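Local coordinates for putative cell invasion protein with MAC/Perforin domain (Bacteroides thetaiotaomicron VPI-5482, PDB 3KK7) that belongs to the membrane-attack complex/perforin (MACPF) family and is a putative cell invasion protein that may act on membranes, at residues F120-F128 and L338-D348. Residues are numbered along the deposited sequence; the frame is centred on the assembly and turned at random.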
ATOM      1  N   PHE A 120      -5.135   4.720  14.498  1.00 24.24           N
ATOM      2  CA  PHE A 120      -4.921   4.262  13.107  1.00 25.16           C
ATOM      3  C   PHE A 120      -4.266   2.882  13.055  1.00 25.42           C
ATOM      4  O   PHE A 120      -4.713   2.017  12.302  1.00 25.52           O
ATOM      5  CB  PHE A 120      -4.079   5.257  12.305  1.00 25.39           C
ATOM      6  CG  PHE A 120      -3.768   4.788  10.927  1.00 25.72           C
ATOM      7  CD1 PHE A 120      -4.779   4.490  10.052  1.00 25.59           C
ATOM      8  CD2 PHE A 120      -2.466   4.598  10.515  1.00 27.84           C
ATOM      9  CE1 PHE A 120      -4.499   4.024   8.775  1.00 26.15           C
ATOM     10  CE2 PHE A 120      -2.188   4.121   9.244  1.00 27.00           C
ATOM     11  CZ  PHE A 120      -3.211   3.843   8.378  1.00 25.88           C
ATOM     12  N   THR A 121      -3.238   2.680  13.884  1.00 25.40           N
ATOM     13  CA  THR A 121      -2.480   1.440  13.927  1.00 25.22           C
ATOM     14  C   THR A 121      -3.349   0.203  13.985  1.00 25.69           C
ATOM     15  O   THR A 121      -3.123  -0.775  13.259  1.00 26.04           O
ATOM     16  CB  THR A 121      -1.557   1.439  15.141  1.00 25.44           C
ATOM     17  OG1 THR A 121      -0.617   2.511  14.988  1.00 26.07           O
ATOM     18  CG2 THR A 121      -0.832   0.083  15.321  1.00 22.67           C
ATOM     19  N   LYS A 122      -4.354   0.240  14.847  1.00 26.08           N
ATOM     20  CA  LYS A 122      -5.182  -0.941  15.058  1.00 25.98           C
ATOM     21  C   LYS A 122      -6.172  -1.203  13.937  1.00 25.52           C
ATOM     22  O   LYS A 122      -6.746  -2.288  13.909  1.00 25.51           O
ATOM     23  CB  LYS A 122      -5.899  -0.871  16.394  1.00 25.82           C
ATOM     24  CG  LYS A 122      -7.032   0.113  16.469  1.00 27.49           C
ATOM     25  CD  LYS A 122      -7.469   0.236  17.943  1.00 29.29           C
ATOM     26  CE  LYS A 122      -8.658   1.151  18.120  1.00 30.04           C
ATOM     27  NZ  LYS A 122      -9.209   1.037  19.509  1.00 31.82           N
ATOM     28  N   THR A 123      -6.378  -0.224  13.039  1.00 24.89           N
ATOM     29  CA  THR A 123      -7.194  -0.432  11.831  1.00 24.23           C
ATOM     30  C   THR A 123      -6.489  -1.274  10.757  1.00 24.15           C
ATOM     31  O   THR A 123      -7.132  -1.838   9.900  1.00 23.73           O
ATOM     32  CB  THR A 123      -7.641   0.880  11.149  1.00 23.78           C
ATOM     33  OG1 THR A 123      -6.537   1.468  10.442  1.00 24.21           O
ATOM     34  CG2 THR A 123      -8.213   1.833  12.140  1.00 22.16           C
ATOM     35  N   VAL A 124      -5.171  -1.334  10.787  1.00 25.03           N
ATOM     36  CA  VAL A 124      -4.425  -2.096   9.802  1.00 25.34           C
ATOM     37  C   VAL A 124      -4.275  -3.520  10.288  1.00 25.89           C
ATOM     38  O   VAL A 124      -4.110  -3.778  11.489  1.00 26.67           O
ATOM     39  CB  VAL A 124      -3.057  -1.452   9.516  1.00 25.96           C
ATOM     40  CG1 VAL A 124      -2.276  -2.251   8.451  1.00 24.72           C
ATOM     41  CG2 VAL A 124      -3.249   0.028   9.084  1.00 24.36           C
ATOM     42  N   LYS A 125      -4.396  -4.445   9.345  1.00 25.96           N
ATOM     43  CA  LYS A 125      -4.268  -5.868   9.598  1.00 26.14           C
ATOM     44  C   LYS A 125      -3.142  -6.207  10.580  1.00 26.40           C
ATOM     45  O   LYS A 125      -1.985  -5.928  10.353  1.00 26.29           O
ATOM     46  CB  LYS A 125      -3.994  -6.579   8.279  1.00 26.08           C
ATOM     47  CG  LYS A 125      -3.719  -8.023   8.370  1.00 24.17           C
ATOM     48  CD  LYS A 125      -2.976  -8.462   7.126  1.00 24.89           C
ATOM     49  CE  LYS A 125      -2.957  -9.988   6.976  1.00 23.00           C
ATOM     50  NZ  LYS A 125      -1.940 -10.340   5.957  1.00 24.00           N
ATOM     51  N   SER A 126      -3.524  -6.846  11.659  1.00 26.81           N
ATOM     52  CA  SER A 126      -2.611  -7.322  12.646  1.00 27.27           C
ATOM     53  C   SER A 126      -1.484  -8.125  12.030  1.00 26.73           C
ATOM     54  O   SER A 126      -1.713  -9.037  11.233  1.00 26.13           O
ATOM     55  CB  SER A 126      -3.375  -8.196  13.627  1.00 27.52           C
ATOM     56  OG  SER A 126      -2.479  -8.886  14.471  1.00 31.32           O
ATOM     57  N   GLY A 127      -0.256  -7.758  12.403  1.00 26.73           N
ATOM     58  CA  GLY A 127       0.930  -8.455  11.929  1.00 26.52           C
ATOM     59  C   GLY A 127       1.653  -7.811  10.757  1.00 26.35           C
ATOM     60  O   GLY A 127       2.810  -8.136  10.508  1.00 27.26           O
ATOM     61  N   PHE A 128       0.990  -6.928  10.020  1.00 25.37           N
ATOM     62  CA  PHE A 128       1.628  -6.242   8.904  1.00 24.83           C
ATOM     63  C   PHE A 128       2.604  -5.184   9.417  1.00 24.34           C
ATOM     64  O   PHE A 128       2.311  -4.532  10.390  1.00 24.77           O
ATOM     65  CB  PHE A 128       0.544  -5.599   8.081  1.00 24.67           C
ATOM     66  CG  PHE A 128       1.042  -4.709   7.021  1.00 24.52           C
ATOM     67  CD1 PHE A 128       1.541  -5.240   5.853  1.00 24.35           C
ATOM     68  CD2 PHE A 128       0.990  -3.319   7.177  1.00 25.00           C
ATOM     69  CE1 PHE A 128       1.994  -4.409   4.843  1.00 24.11           C
ATOM     70  CE2 PHE A 128       1.435  -2.471   6.170  1.00 24.45           C
ATOM     71  CZ  PHE A 128       1.948  -3.013   5.004  1.00 23.91           C
ATOM     72  N   LEU A 338     -13.383   2.865  10.694  1.00 25.72           N
ATOM     73  CA  LEU A 338     -12.823   1.576  10.319  1.00 25.42           C
ATOM     74  C   LEU A 338     -12.893   0.587  11.492  1.00 25.30           C
ATOM     75  O   LEU A 338     -12.789   0.970  12.645  1.00 24.46           O
ATOM     76  CB  LEU A 338     -11.368   1.743   9.878  1.00 25.29           C
ATOM     77  CG  LEU A 338     -11.122   2.606   8.637  1.00 26.44           C
ATOM     78  CD1 LEU A 338      -9.643   2.930   8.482  1.00 26.67           C
ATOM     79  CD2 LEU A 338     -11.643   1.931   7.361  1.00 26.93           C
ATOM     80  N   GLN A 339     -13.097  -0.685  11.164  1.00 24.95           N
ATOM     81  CA  GLN A 339     -13.023  -1.767  12.119  1.00 24.54           C
ATOM     82  C   GLN A 339     -11.573  -2.060  12.386  1.00 24.24           C
ATOM     83  O   GLN A 339     -10.723  -1.819  11.534  1.00 23.92           O
ATOM     84  CB  GLN A 339     -13.640  -3.038  11.535  1.00 24.38           C
ATOM     85  CG  GLN A 339     -15.114  -2.969  11.336  1.00 22.93           C
ATOM     86  CD  GLN A 339     -15.680  -4.272  10.794  1.00 22.05           C
ATOM     87  OE1 GLN A 339     -15.236  -5.374  11.178  1.00 18.46           O
ATOM     88  NE2 GLN A 339     -16.703  -4.159   9.928  1.00 18.67           N
ATOM     89  N   ASP A 340     -11.289  -2.607  13.556  1.00 24.13           N
ATOM     90  CA  ASP A 340      -9.934  -3.040  13.834  1.00 24.04           C
ATOM     91  C   ASP A 340      -9.564  -4.045  12.747  1.00 23.88           C
ATOM     92  O   ASP A 340     -10.341  -4.939  12.411  1.00 23.76           O
ATOM     93  CB  ASP A 340      -9.809  -3.683  15.214  1.00 23.86           C
ATOM     94  CG  ASP A 340     -10.016  -2.693  16.364  1.00 24.48           C
ATOM     95  OD1 ASP A 340     -10.196  -1.481  16.145  1.00 24.78           O
ATOM     96  OD2 ASP A 340     -10.010  -3.156  17.517  1.00 26.03           O
ATOM     97  N   GLY A 341      -8.383  -3.883  12.174  1.00 23.50           N
ATOM     98  CA  GLY A 341      -7.970  -4.746  11.085  1.00 23.50           C
ATOM     99  C   GLY A 341      -8.819  -4.636   9.824  1.00 23.16           C
ATOM    100  O   GLY A 341      -8.843  -5.571   9.036  1.00 23.31           O
ATOM    101  N   GLY A 342      -9.503  -3.497   9.637  1.00 22.94           N
ATOM    102  CA  GLY A 342     -10.336  -3.248   8.453  1.00 22.79           C
ATOM    103  C   GLY A 342      -9.586  -2.776   7.213  1.00 23.08           C
ATOM    104  O   GLY A 342     -10.203  -2.513   6.188  1.00 22.90           O
ATOM    105  N   LEU A 343      -8.262  -2.617   7.324  1.00 23.39           N
ATOM    106  CA  LEU A 343      -7.396  -2.218   6.203  1.00 23.44           C
ATOM    107  C   LEU A 343      -6.334  -3.288   5.967  1.00 22.76           C
ATOM    108  O   LEU A 343      -5.586  -3.626   6.862  1.00 23.27           O
ATOM    109  CB  LEU A 343      -6.704  -0.867   6.452  1.00 23.34           C
ATOM    110  CG  LEU A 343      -7.533   0.411   6.529  1.00 23.41           C
ATOM    111  CD1 LEU A 343      -6.625   1.586   6.909  1.00 21.11           C
ATOM    112  CD2 LEU A 343      -8.249   0.668   5.221  1.00 23.14           C
ATOM    113  N   TYR A 344      -6.266  -3.788   4.743  1.00 22.54           N
ATOM    114  CA  TYR A 344      -5.321  -4.820   4.353  1.00 22.39           C
ATOM    115  C   TYR A 344      -4.336  -4.253   3.366  1.00 22.23           C
ATOM    116  O   TYR A 344      -4.699  -3.445   2.529  1.00 22.79           O
ATOM    117  CB  TYR A 344      -6.072  -5.996   3.709  1.00 22.85           C
ATOM    118  CG  TYR A 344      -6.411  -7.076   4.707  1.00 22.92           C
ATOM    119  CD1 TYR A 344      -7.183  -6.784   5.825  1.00 22.78           C
ATOM    120  CD2 TYR A 344      -5.926  -8.382   4.555  1.00 23.56           C
ATOM    121  CE1 TYR A 344      -7.470  -7.749   6.755  1.00 24.12           C
ATOM    122  CE2 TYR A 344      -6.218  -9.370   5.497  1.00 23.37           C
ATOM    123  CZ  TYR A 344      -6.982  -9.036   6.585  1.00 23.04           C
ATOM    124  OH  TYR A 344      -7.296  -9.965   7.515  1.00 26.40           O
ATOM    125  N   PRO A 345      -3.081  -4.670   3.447  1.00 22.15           N
ATOM    126  CA  PRO A 345      -2.150  -4.186   2.477  1.00 22.51           C
ATOM    127  C   PRO A 345      -2.528  -4.604   1.074  1.00 22.52           C
ATOM    128  O   PRO A 345      -3.041  -5.693   0.882  1.00 22.43           O
ATOM    129  CB  PRO A 345      -0.858  -4.913   2.859  1.00 23.04           C
ATOM    130  CG  PRO A 345      -1.300  -6.172   3.462  1.00 22.64           C
ATOM    131  CD  PRO A 345      -2.497  -5.752   4.255  1.00 22.82           C
ATOM    132  N   ILE A 346      -2.231  -3.760   0.098  1.00 23.15           N
ATOM    133  CA  ILE A 346      -2.435  -4.103  -1.322  1.00 23.43           C
ATOM    134  C   ILE A 346      -1.721  -5.400  -1.653  1.00 23.43           C
ATOM    135  O   ILE A 346      -2.187  -6.174  -2.481  1.00 23.70           O
ATOM    136  CB  ILE A 346      -1.951  -2.953  -2.250  1.00 23.64           C
ATOM    137  CG1 ILE A 346      -2.852  -1.738  -2.060  1.00 24.24           C
ATOM    138  CG2 ILE A 346      -1.991  -3.322  -3.711  1.00 21.84           C
ATOM    139  CD1 ILE A 346      -2.328  -0.501  -2.720  1.00 25.31           C
ATOM    140  N   SER A 347      -0.605  -5.664  -0.980  1.00 24.29           N
ATOM    141  CA  SER A 347       0.172  -6.885  -1.261  1.00 24.47           C
ATOM    142  C   SER A 347      -0.602  -8.171  -1.005  1.00 24.93           C
ATOM    143  O   SER A 347      -0.314  -9.198  -1.622  1.00 25.81           O
ATOM    144  CB  SER A 347       1.496  -6.904  -0.507  1.00 24.05           C
ATOM    145  OG  SER A 347       1.294  -6.770   0.866  1.00 22.68           O
ATOM    146  N   ASP A 348      -1.590  -8.127  -0.120  1.00 25.41           N
ATOM    147  CA  ASP A 348      -2.468  -9.288   0.074  1.00 25.93           C
ATOM    148  C   ASP A 348      -3.390  -9.577  -1.092  1.00 25.68           C
ATOM    149  O   ASP A 348      -3.935 -10.658  -1.149  1.00 26.28           O
ATOM    150  CB  ASP A 348      -3.289  -9.158   1.361  1.00 26.35           C
ATOM    151  CG  ASP A 348      -2.502  -9.591   2.586  1.00 28.90           C
ATOM    152  OD1 ASP A 348      -1.479 -10.299   2.417  1.00 31.40           O
ATOM    153  OD2 ASP A 348      -2.903  -9.232   3.723  1.00 32.94           O
TER
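Lys125 NZ lies 2.7 Å from Asp348 OD2 in a salt bridge that uses the carboxylate's syn lone pair. The ammonium reaches it because CG stands anti to the backbone N (chi1 175°) and the rest of the chain runs out extended. On the way the lysine side chain crosses that of Tyr344 at about a right angle, with CD over one ring face, 4.0 Å from the centroid, in a CH-pi contact. Cut back to an alanine, Lys125 would probably leave the Asp348 carboxylate without its cationic mate and that ring face without its aliphatic cover. The backbones meet in a single beta bridge between Val124 and Leu343: Leu343 N donates to Thr123 O, and Lys125 N to Leu343 O, each at 2.9 Å. Gly341 N, in the type II turn from Gln339 to Gly342, approaches Lys122 O in the carbonyl plane, on a lone pair. Thr123 OG1 donates to Phe120 O, which also accepts from Thr123 N, and this fixes the threonine's rotation; Leu343 CD1 packs 3.5 Å from Thr123 OG1 and 3.7 Å from Phe120 CE1. Farther along, Phe128 CE1 meets Pro345 CB at 3.5 Å. The contact thus fastens the loop between strand 93-108 and helix 133-146 to strand 343-345, which pairs antiparallel with strand 211-218 in the bent MACPF sheet; helix 353-363 packs against Phe128 and Pro345, and helix 177-186 against Tyr344 and Asp348.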